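Local coordinates for peptide ABC transporter, peptide-binding protein (Thermus thermophilus, PDB 2D5W) that binds an oligopeptide, here a pentapeptide, and probably serves as the solute-binding component of a peptide ABC transporter, at residues 474-486 and 502-516. Residues are numbered along the deposited sequence; the frame is centred on the assembly and turned at random.
Sequences EDGSLFQYKNLNT and NIGGWRNDEFDRLTS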
loop_
_atom_site.group_PDB
_atom_site.type_symbol
_atom_site.label_atom_id
_atom_site.label_comp_id
_atom_site.label_asym_id
_atom_site.label_seq_id
_atom_site.Cartn_x
_atom_site.Cartn_y
_atom_site.Cartn_z
ATOM N N GLU A 474 0.318 -12.370 -0.383
ATOM C CA GLU A 474 0.594 -12.367 1.050
ATOM C C GLU A 474 1.751 -13.292 1.418
ATOM O O GLU A 474 1.725 -14.487 1.119
ATOM C CB GLU A 474 -0.666 -12.775 1.817
ATOM C CG GLU A 474 -0.515 -12.776 3.340
ATOM C CD GLU A 474 -0.129 -11.412 3.902
ATOM O OE1 GLU A 474 -0.834 -10.423 3.605
ATOM O OE2 GLU A 474 0.875 -11.333 4.645
ATOM N N ASP A 475 2.763 -12.729 2.067
ATOM C CA ASP A 475 3.936 -13.494 2.479
ATOM C C ASP A 475 4.337 -13.208 3.925
ATOM O O ASP A 475 5.348 -13.723 4.403
ATOM C CB ASP A 475 5.122 -13.179 1.563
ATOM C CG ASP A 475 5.265 -11.696 1.285
ATOM O OD1 ASP A 475 4.954 -10.888 2.183
ATOM O OD2 ASP A 475 5.695 -11.337 0.171
ATOM N N GLY A 476 3.548 -12.390 4.615
ATOM C CA GLY A 476 3.862 -12.044 5.991
ATOM C C GLY A 476 5.112 -11.186 6.099
ATOM O O GLY A 476 5.619 -10.959 7.200
ATOM N N SER A 477 5.604 -10.684 4.966
ATOM C CA SER A 477 6.818 -9.869 4.962
ATOM C C SER A 477 6.735 -8.594 5.800
ATOM O O SER A 477 7.764 -8.043 6.180
ATOM C CB SER A 477 7.237 -9.527 3.526
ATOM O OG SER A 477 6.267 -8.737 2.872
ATOM N N LEU A 478 5.527 -8.120 6.087
ATOM C CA LEU A 478 5.376 -6.931 6.926
ATOM C C LEU A 478 5.946 -7.200 8.314
ATOM O O LEU A 478 6.307 -6.272 9.039
ATOM C CB LEU A 478 3.897 -6.554 7.081
ATOM C CG LEU A 478 3.199 -5.855 5.913
ATOM C CD1 LEU A 478 1.736 -5.630 6.263
ATOM C CD2 LEU A 478 3.884 -4.525 5.625
ATOM N N PHE A 479 6.028 -8.476 8.679
ATOM C CA PHE A 479 6.514 -8.845 9.998
ATOM C C PHE A 479 7.675 -9.818 10.040
ATOM O O PHE A 479 8.011 -10.340 11.099
ATOM C CB PHE A 479 5.341 -9.354 10.836
ATOM C CG PHE A 479 4.288 -8.312 11.041
ATOM C CD1 PHE A 479 3.114 -8.319 10.298
ATOM C CD2 PHE A 479 4.520 -7.254 11.913
ATOM C CE1 PHE A 479 2.193 -7.282 10.417
ATOM C CE2 PHE A 479 3.607 -6.217 12.038
ATOM C CZ PHE A 479 2.443 -6.230 11.287
ATOM N N GLN A 480 8.304 -10.059 8.897
ATOM C CA GLN A 480 9.455 -10.948 8.865
ATOM C C GLN A 480 10.707 -10.149 9.161
ATOM O O GLN A 480 10.819 -8.983 8.774
ATOM C CB GLN A 480 9.653 -11.561 7.482
ATOM C CG GLN A 480 8.620 -12.552 7.037
ATOM C CD GLN A 480 8.915 -13.051 5.641
ATOM O OE1 GLN A 480 9.190 -12.259 4.741
ATOM N NE2 GLN A 480 8.856 -14.363 5.450
ATOM N N TYR A 481 11.653 -10.764 9.857
ATOM C CA TYR A 481 12.920 -10.100 10.094
ATOM C C TYR A 481 13.735 -10.451 8.852
ATOM O O TYR A 481 14.369 -9.592 8.239
ATOM C CB TYR A 481 13.611 -10.647 11.341
ATOM C CG TYR A 481 15.081 -10.295 11.390
ATOM C CD1 TYR A 481 15.502 -8.978 11.580
ATOM C CD2 TYR A 481 16.052 -11.276 11.194
ATOM C CE1 TYR A 481 16.860 -8.649 11.574
ATOM C CE2 TYR A 481 17.406 -10.959 11.184
ATOM C CZ TYR A 481 17.803 -9.647 11.373
ATOM O OH TYR A 481 19.143 -9.332 11.367
ATOM N N LYS A 482 13.685 -11.723 8.470
ATOM C CA LYS A 482 14.409 -12.200 7.303
ATOM C C LYS A 482 13.647 -13.315 6.598
ATOM O O LYS A 482 13.030 -14.162 7.245
ATOM C CB LYS A 482 15.784 -12.726 7.725
ATOM C CG LYS A 482 16.618 -13.307 6.589
ATOM C CD LYS A 482 17.874 -13.991 7.115
ATOM C CE LYS A 482 18.753 -13.029 7.900
ATOM N NZ LYS A 482 19.959 -13.708 8.448
ATOM N N ASN A 483 13.664 -13.300 5.270
ATOM C CA ASN A 483 13.027 -14.369 4.519
ATOM C C ASN A 483 14.139 -15.406 4.410
ATOM O O ASN A 483 15.219 -15.119 3.885
ATOM C CB ASN A 483 12.595 -13.902 3.130
ATOM C CG ASN A 483 11.943 -15.012 2.333
ATOM O OD1 ASN A 483 12.586 -16.010 2.009
ATOM N ND2 ASN A 483 10.663 -14.854 2.024
ATOM N N LEU A 484 13.879 -16.604 4.919
ATOM C CA LEU A 484 14.883 -17.663 4.927
ATOM C C LEU A 484 15.223 -18.282 3.577
ATOM O O LEU A 484 16.240 -18.962 3.444
ATOM C CB LEU A 484 14.463 -18.762 5.906
ATOM C CG LEU A 484 14.190 -18.281 7.334
ATOM C CD1 LEU A 484 13.904 -19.479 8.224
ATOM C CD2 LEU A 484 15.385 -17.502 7.862
ATOM N N ASN A 485 14.387 -18.050 2.574
ATOM C CA ASN A 485 14.649 -18.614 1.257
ATOM C C ASN A 485 15.679 -17.807 0.487
ATOM O O ASN A 485 16.420 -18.352 -0.328
ATOM C CB ASN A 485 13.361 -18.680 0.442
ATOM C CG ASN A 485 12.250 -19.373 1.182
ATOM O OD1 ASN A 485 12.468 -20.398 1.825
ATOM N ND2 ASN A 485 11.047 -18.825 1.091
ATOM N N THR A 486 15.724 -16.507 0.755
ATOM C CA THR A 486 16.644 -15.613 0.062
ATOM C C THR A 486 17.642 -14.937 0.988
ATOM O O THR A 486 18.631 -14.367 0.527
ATOM C CB THR A 486 15.871 -14.506 -0.671
ATOM O OG1 THR A 486 15.012 -13.834 0.263
ATOM C CG2 THR A 486 15.032 -15.091 -1.799
ATOM N N ASN A 502 9.081 -3.982 7.353
ATOM C CA ASN A 502 8.879 -4.327 8.766
ATOM C C ASN A 502 9.383 -3.064 9.469
ATOM O O ASN A 502 10.463 -3.042 10.065
ATOM C CB ASN A 502 9.733 -5.540 9.147
ATOM C CG ASN A 502 9.500 -6.004 10.579
ATOM O OD1 ASN A 502 9.015 -5.253 11.430
ATOM N ND2 ASN A 502 9.870 -7.249 10.855
ATOM N N ILE A 503 8.574 -2.012 9.376
ATOM C CA ILE A 503 8.923 -0.699 9.895
ATOM C C ILE A 503 9.076 -0.561 11.401
ATOM O O ILE A 503 9.736 0.367 11.866
ATOM C CB ILE A 503 7.923 0.367 9.365
ATOM C CG1 ILE A 503 6.494 0.033 9.809
ATOM C CG2 ILE A 503 7.986 0.415 7.833
ATOM C CD1 ILE A 503 6.221 0.231 11.273
ATOM N N GLY A 504 8.468 -1.477 12.150
ATOM C CA GLY A 504 8.548 -1.453 13.603
ATOM C C GLY A 504 9.697 -2.268 14.180
ATOM O O GLY A 504 9.889 -2.290 15.397
ATOM N N GLY A 505 10.433 -2.966 13.317
ATOM C CA GLY A 505 11.584 -3.745 13.753
ATOM C C GLY A 505 11.370 -5.019 14.552
ATOM O O GLY A 505 12.144 -5.313 15.459
ATOM N N TRP A 506 10.346 -5.793 14.216
ATOM C CA TRP A 506 10.077 -7.036 14.930
ATOM C C TRP A 506 10.912 -8.190 14.399
ATOM O O TRP A 506 11.223 -8.255 13.211
ATOM C CB TRP A 506 8.601 -7.415 14.795
ATOM C CG TRP A 506 8.165 -8.557 15.684
ATOM C CD1 TRP A 506 8.298 -8.636 17.044
ATOM C CD2 TRP A 506 7.437 -9.727 15.286
ATOM N NE1 TRP A 506 7.689 -9.774 17.517
ATOM C CE2 TRP A 506 7.152 -10.463 16.460
ATOM C CE3 TRP A 506 6.993 -10.223 14.053
ATOM C CZ2 TRP A 506 6.442 -11.667 16.437
ATOM C CZ3 TRP A 506 6.284 -11.422 14.029
ATOM C CH2 TRP A 506 6.015 -12.130 15.217
ATOM N N ARG A 507 11.279 -9.097 15.295
ATOM C CA ARG A 507 12.014 -10.289 14.905
ATOM C C ARG A 507 11.548 -11.489 15.710
ATOM O O ARG A 507 11.592 -11.483 16.941
ATOM C CB ARG A 507 13.528 -10.133 15.085
ATOM C CG ARG A 507 14.256 -11.445 14.780
ATOM C CD ARG A 507 15.766 -11.321 14.740
ATOM N NE ARG A 507 16.373 -12.617 14.441
ATOM C CZ ARG A 507 17.666 -12.802 14.196
ATOM N NH1 ARG A 507 18.123 -14.019 13.935
ATOM N NH2 ARG A 507 18.498 -11.771 14.208
ATOM N N ASN A 508 11.079 -12.508 15.004
ATOM C CA ASN A 508 10.645 -13.752 15.624
ATOM C C ASN A 508 11.069 -14.816 14.628
ATOM O O ASN A 508 10.492 -14.936 13.546
ATOM C CB ASN A 508 9.130 -13.776 15.831
ATOM C CG ASN A 508 8.667 -15.020 16.569
ATOM O OD1 ASN A 508 8.634 -16.114 16.007
ATOM N ND2 ASN A 508 8.321 -14.858 17.843
ATOM N N ASP A 509 12.101 -15.573 14.986
ATOM C CA ASP A 509 12.635 -16.586 14.088
ATOM C C ASP A 509 11.649 -17.668 13.684
ATOM O O ASP A 509 11.692 -18.144 12.548
ATOM C CB ASP A 509 13.903 -17.205 14.683
ATOM C CG ASP A 509 15.042 -16.204 14.778
ATOM O OD1 ASP A 509 14.972 -15.152 14.107
ATOM O OD2 ASP A 509 16.015 -16.468 15.516
ATOM N N GLU A 510 10.759 -18.057 14.591
ATOM C CA GLU A 510 9.780 -19.082 14.258
ATOM C C GLU A 510 8.791 -18.530 13.233
ATOM O O GLU A 510 8.394 -19.227 12.301
ATOM C CB GLU A 510 9.048 -19.557 15.517
ATOM C CG GLU A 510 8.058 -20.684 15.261
ATOM C CD GLU A 510 7.551 -21.322 16.542
ATOM O OE1 GLU A 510 7.022 -20.595 17.409
ATOM O OE2 GLU A 510 7.684 -22.556 16.682
ATOM N N PHE A 511 8.405 -17.270 13.407
ATOM C CA PHE A 511 7.491 -16.621 12.473
ATOM C C PHE A 511 8.150 -16.596 11.088
ATOM O O PHE A 511 7.508 -16.892 10.078
ATOM C CB PHE A 511 7.203 -15.189 12.929
ATOM C CG PHE A 511 6.254 -14.441 12.032
ATOM C CD1 PHE A 511 4.879 -14.473 12.256
ATOM C CD2 PHE A 511 6.739 -13.703 10.959
ATOM C CE1 PHE A 511 4.000 -13.778 11.425
ATOM C CE2 PHE A 511 5.874 -13.006 10.121
ATOM C CZ PHE A 511 4.502 -13.043 10.355
ATOM N N ASP A 512 9.435 -16.245 11.045
ATOM C CA ASP A 512 10.154 -16.195 9.774
ATOM C C ASP A 512 10.213 -17.565 9.113
ATOM O O ASP A 512 10.063 -17.684 7.898
ATOM C CB ASP A 512 11.580 -15.666 9.970
ATOM C CG ASP A 512 11.620 -14.180 10.277
ATOM O OD1 ASP A 512 10.548 -13.539 10.280
ATOM O OD2 ASP A 512 12.722 -13.645 10.510
ATOM N N ARG A 513 10.429 -18.605 9.910
ATOM C CA ARG A 513 10.505 -19.955 9.370
ATOM C C ARG A 513 9.173 -20.393 8.770
ATOM O O ARG A 513 9.122 -20.921 7.658
ATOM C CB ARG A 513 10.917 -20.937 10.468
ATOM C CG ARG A 513 11.297 -22.312 9.952
ATOM C CD ARG A 513 11.699 -23.247 11.085
ATOM N NE ARG A 513 12.748 -22.680 11.930
ATOM C CZ ARG A 513 12.525 -21.868 12.960
ATOM N NH1 ARG A 513 13.542 -21.397 13.669
ATOM N NH2 ARG A 513 11.284 -21.536 13.291
ATOM N N LEU A 514 8.094 -20.169 9.509
ATOM C CA LEU A 514 6.764 -20.552 9.059
ATOM C C LEU A 514 6.340 -19.835 7.784
ATOM O O LEU A 514 5.871 -20.471 6.840
ATOM C CB LEU A 514 5.741 -20.287 10.166
ATOM C CG LEU A 514 5.840 -21.198 11.394
ATOM C CD1 LEU A 514 5.053 -20.583 12.543
ATOM C CD2 LEU A 514 5.319 -22.590 11.063
ATOM N N THR A 515 6.505 -18.515 7.757
ATOM C CA THR A 515 6.115 -17.734 6.587
ATOM C C THR A 515 7.013 -17.987 5.379
ATOM O O THR A 515 6.535 -17.990 4.245
ATOM C CB THR A 515 6.078 -16.214 6.909
ATOM O OG1 THR A 515 7.327 -15.804 7.478
ATOM C CG2 THR A 515 4.951 -15.904 7.891
ATOM N N SER A 516 8.304 -18.205 5.612
ATOM C CA SER A 516 9.219 -18.481 4.511
ATOM C C SER A 516 8.865 -19.812 3.859
ATOM O O SER A 516 9.002 -19.973 2.650
ATOM C CB SER A 516 10.669 -18.516 5.001
ATOM O OG SER A 516 11.080 -17.235 5.442
HETATM O O HOH W 1 7.521 -15.333 3.165
HETATM O O HOH W 2 9.946 -11.988 12.491
#
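D512, on the first turn of helix 509-518, receives the backbone of loop 474-486 through its carboxylate: Y481 N donates to OD1 on its syn side (3.0 Å), and K482 N reaches OD2 from above the carboxylate plane (3.0 Å). Two hydroxyls farther along the helix also accept: Q480 NE2 donates to T515 OG1 at 2.9 Å, while S516 OG accepts from L484 N and donates to D512 O. N485 ND2 gives a nearly straight bond to S516 O (2.8 Å, 171°). Before the helix, the N502 amide joins loop 474-486 to W506: with CG anti to its backbone N (chi1 -176°), ND2 meets Q480 O, from above that carbonyl's plane, and W506 O, while OD1 accepts from W506 N. A leucine at N502 would probably leave Q480 O without this donor and let the turn leading to W506 shift.

At the outer side, the extended R507 lays its guanidinium flat on the Y481 ring (centres 4.2 Å apart, planes at 7°), with CD over the same face and NE bridged to D509. Among apolar contacts, F479 CB is set against W506 CE3 (3.7 Å) and F511 CE2, and L484 CD1 lies on R513 CA; W355 and W538 meet the F479 ring edge-to-face. Side chains of the first two helix turns thus give acceptors to N-H groups of an irregular loop whose L478 touches the bound peptide.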